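Tetraacyldisaccharide 4'-kinase (Aquifex aeolicus, PDB 4EHX) transfers the gamma-phosphate of ATP to the 4'-position of a tetraacyldisaccharide 1-phosphate, forming lipid IVA, the last step of lipid IVA biosynthesis. Local coordinates at residues 227-232 with 248-253. Sequence-based numbering, arbitrary orientation.
Sequences REVIAF and LGIKVK
Val229 and Val252 pair in parallel fashion where strands 229-233 and 252-257 run next to each other, the two being joined through helix 237-248 in a beta-alpha-beta unit. Two backbone bonds set the pairing, both made by Val229: its N donates to Lys251 O (3.0 Å), and its O accepts from Lys253 N (2.9 Å). The same oxygen also receives a CA-H contact from Val252.

On the face toward helix 237-248, the valines meet at a slant through their CG2 methyls, 3.9 Å apart. Val252 has CG1 anti to its backbone N (chi1 176°), which carries that methyl over to Ala231 CB while CG2 remains beside Val229. Ile250, two residues before Val252, lays its CG2 branch against the same Val229 CG2 at 4.0 Å. Leu245 of the helix touches Ala231, Ile250 and Val252, closing this apolar patch, and Leu276 of strand 275-277 reaches Val229 and Ile250.

The opposite face is built from long chains. Lys253 starts with CG between its own backbone N and carbonyl carbon (chi1 77°), and the bend at chi3 turns its methylenes back toward Glu228: CG and CD rest on Ile230 CG1, and CE approaches Glu228 CB at 3.8 Å. The ammonium group then forms a salt bridge with Glu273. Glu228 crosses Lys253 at about a right angle; its carboxylate is 4.8 Å from Lys253 NZ at OE1, too far for a salt bridge but near enough for a probable mild attraction. Across this contact Glu228 OE1 lies against aliphatic carbon, 3.5 Å from Lys253 CB.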
loop_
_atom_site.group_PDB
_atom_site.type_symbol
_atom_site.label_atom_id
_atom_site.label_comp_id
_atom_site.label_asym_id
_atom_site.label_seq_id
_atom_site.Cartn_x
_atom_site.Cartn_y
_atom_site.Cartn_z
ATOM N N ARG A 227 16.559 -25.825 6.353
ATOM C CA ARG A 227 17.335 -24.706 6.874
ATOM C C ARG A 227 16.483 -24.062 7.970
ATOM O O ARG A 227 15.270 -23.917 7.817
ATOM C CB ARG A 227 17.700 -23.643 5.827
ATOM C CG ARG A 227 18.533 -24.118 4.639
ATOM C CD ARG A 227 19.963 -24.449 5.059
ATOM N NE ARG A 227 20.509 -23.435 5.966
ATOM C CZ ARG A 227 21.396 -22.503 5.619
ATOM N NH1 ARG A 227 21.873 -22.448 4.383
ATOM N NH2 ARG A 227 21.823 -21.625 6.516
ATOM N N GLU A 228 17.113 -23.692 9.082
ATOM C CA GLU A 228 16.467 -22.819 10.059
ATOM C C GLU A 228 16.911 -21.392 9.754
ATOM O O GLU A 228 18.031 -21.174 9.293
ATOM C CB GLU A 228 16.862 -23.197 11.486
ATOM C CG GLU A 228 16.380 -24.571 11.929
ATOM C CD GLU A 228 16.785 -24.910 13.356
ATOM O OE1 GLU A 228 17.753 -24.307 13.869
ATOM O OE2 GLU A 228 16.133 -25.783 13.965
ATOM N N VAL A 229 16.043 -20.418 9.994
ATOM C CA VAL A 229 16.383 -19.041 9.661
ATOM C C VAL A 229 16.474 -18.166 10.897
ATOM O O VAL A 229 15.963 -18.508 11.963
ATOM C CB VAL A 229 15.351 -18.422 8.711
ATOM C CG1 VAL A 229 15.237 -19.248 7.442
ATOM C CG2 VAL A 229 14.006 -18.303 9.412
ATOM N N ILE A 230 17.135 -17.027 10.740
ATOM C CA ILE A 230 17.114 -15.982 11.746
ATOM C C ILE A 230 16.181 -14.895 11.225
ATOM O O ILE A 230 16.397 -14.355 10.144
ATOM C CB ILE A 230 18.517 -15.397 11.964
ATOM C CG1 ILE A 230 19.461 -16.477 12.502
ATOM C CG2 ILE A 230 18.456 -14.222 12.917
ATOM C CD1 ILE A 230 20.924 -16.099 12.441
ATOM N N ALA A 231 15.132 -14.594 11.976
ATOM C CA ALA A 231 14.171 -13.587 11.547
ATOM C C ALA A 231 14.298 -12.321 12.381
ATOM O O ALA A 231 14.706 -12.364 13.548
ATOM C CB ALA A 231 12.752 -14.132 11.623
ATOM N N PHE A 232 13.942 -11.192 11.776
ATOM C CA PHE A 232 14.006 -9.913 12.462
ATOM C C PHE A 232 13.077 -8.872 11.846
ATOM O O PHE A 232 12.710 -8.950 10.671
ATOM C CB PHE A 232 15.448 -9.400 12.557
ATOM C CG PHE A 232 16.056 -9.005 11.235
ATOM C CD1 PHE A 232 15.868 -7.727 10.724
ATOM C CD2 PHE A 232 16.846 -9.897 10.525
ATOM C CE1 PHE A 232 16.433 -7.353 9.521
ATOM C CE2 PHE A 232 17.420 -9.530 9.314
ATOM C CZ PHE A 232 17.216 -8.257 8.815
ATOM N N LEU A 248 3.112 -20.340 8.663
ATOM C CA LEU A 248 3.651 -20.874 7.418
ATOM C C LEU A 248 4.494 -22.119 7.669
ATOM O O LEU A 248 4.829 -22.851 6.738
ATOM C CB LEU A 248 4.482 -19.817 6.683
ATOM C CG LEU A 248 3.717 -18.628 6.098
ATOM C CD1 LEU A 248 4.657 -17.698 5.344
ATOM C CD2 LEU A 248 2.600 -19.112 5.187
ATOM N N GLY A 249 4.838 -22.351 8.932
ATOM C CA GLY A 249 5.623 -23.513 9.302
ATOM C C GLY A 249 7.107 -23.327 9.059
ATOM O O GLY A 249 7.866 -24.293 9.001
ATOM N N ILE A 250 7.529 -22.077 8.908
ATOM C CA ILE A 250 8.945 -21.777 8.739
ATOM C C ILE A 250 9.677 -21.904 10.076
ATOM O O ILE A 250 9.246 -21.340 11.085
ATOM C CB ILE A 250 9.148 -20.373 8.137
ATOM C CG1 ILE A 250 8.474 -20.291 6.762
ATOM C CG2 ILE A 250 10.628 -20.049 8.036
ATOM C CD1 ILE A 250 8.369 -18.885 6.197
ATOM N N LYS A 251 10.777 -22.655 10.087
ATOM C CA LYS A 251 11.529 -22.875 11.320
ATOM C C LYS A 251 12.475 -21.719 11.640
ATOM O O LYS A 251 13.460 -21.488 10.936
ATOM C CB LYS A 251 12.299 -24.194 11.259
ATOM C CG LYS A 251 11.410 -25.439 11.240
ATOM C CD LYS A 251 12.226 -26.726 11.156
ATOM C CE LYS A 251 11.332 -27.970 11.161
ATOM N NZ LYS A 251 12.080 -29.256 11.056
ATOM N N VAL A 252 12.171 -21.005 12.717
ATOM C CA VAL A 252 12.950 -19.840 13.119
ATOM C C VAL A 252 13.766 -20.146 14.369
ATOM O O VAL A 252 13.210 -20.321 15.455
ATOM C CB VAL A 252 12.033 -18.624 13.395
ATOM C CG1 VAL A 252 12.844 -17.439 13.903
ATOM C CG2 VAL A 252 11.241 -18.251 12.139
ATOM N N LYS A 253 15.086 -20.205 14.208
ATOM C CA LYS A 253 15.988 -20.532 15.307
ATOM C C LYS A 253 16.161 -19.340 16.240
ATOM O O LYS A 253 16.660 -19.482 17.356
ATOM C CB LYS A 253 17.357 -20.954 14.767
ATOM C CG LYS A 253 18.205 -19.779 14.298
ATOM C CD LYS A 253 19.642 -20.181 13.997
ATOM C CE LYS A 253 19.727 -21.078 12.774
ATOM N NZ LYS A 253 21.134 -21.252 12.312
#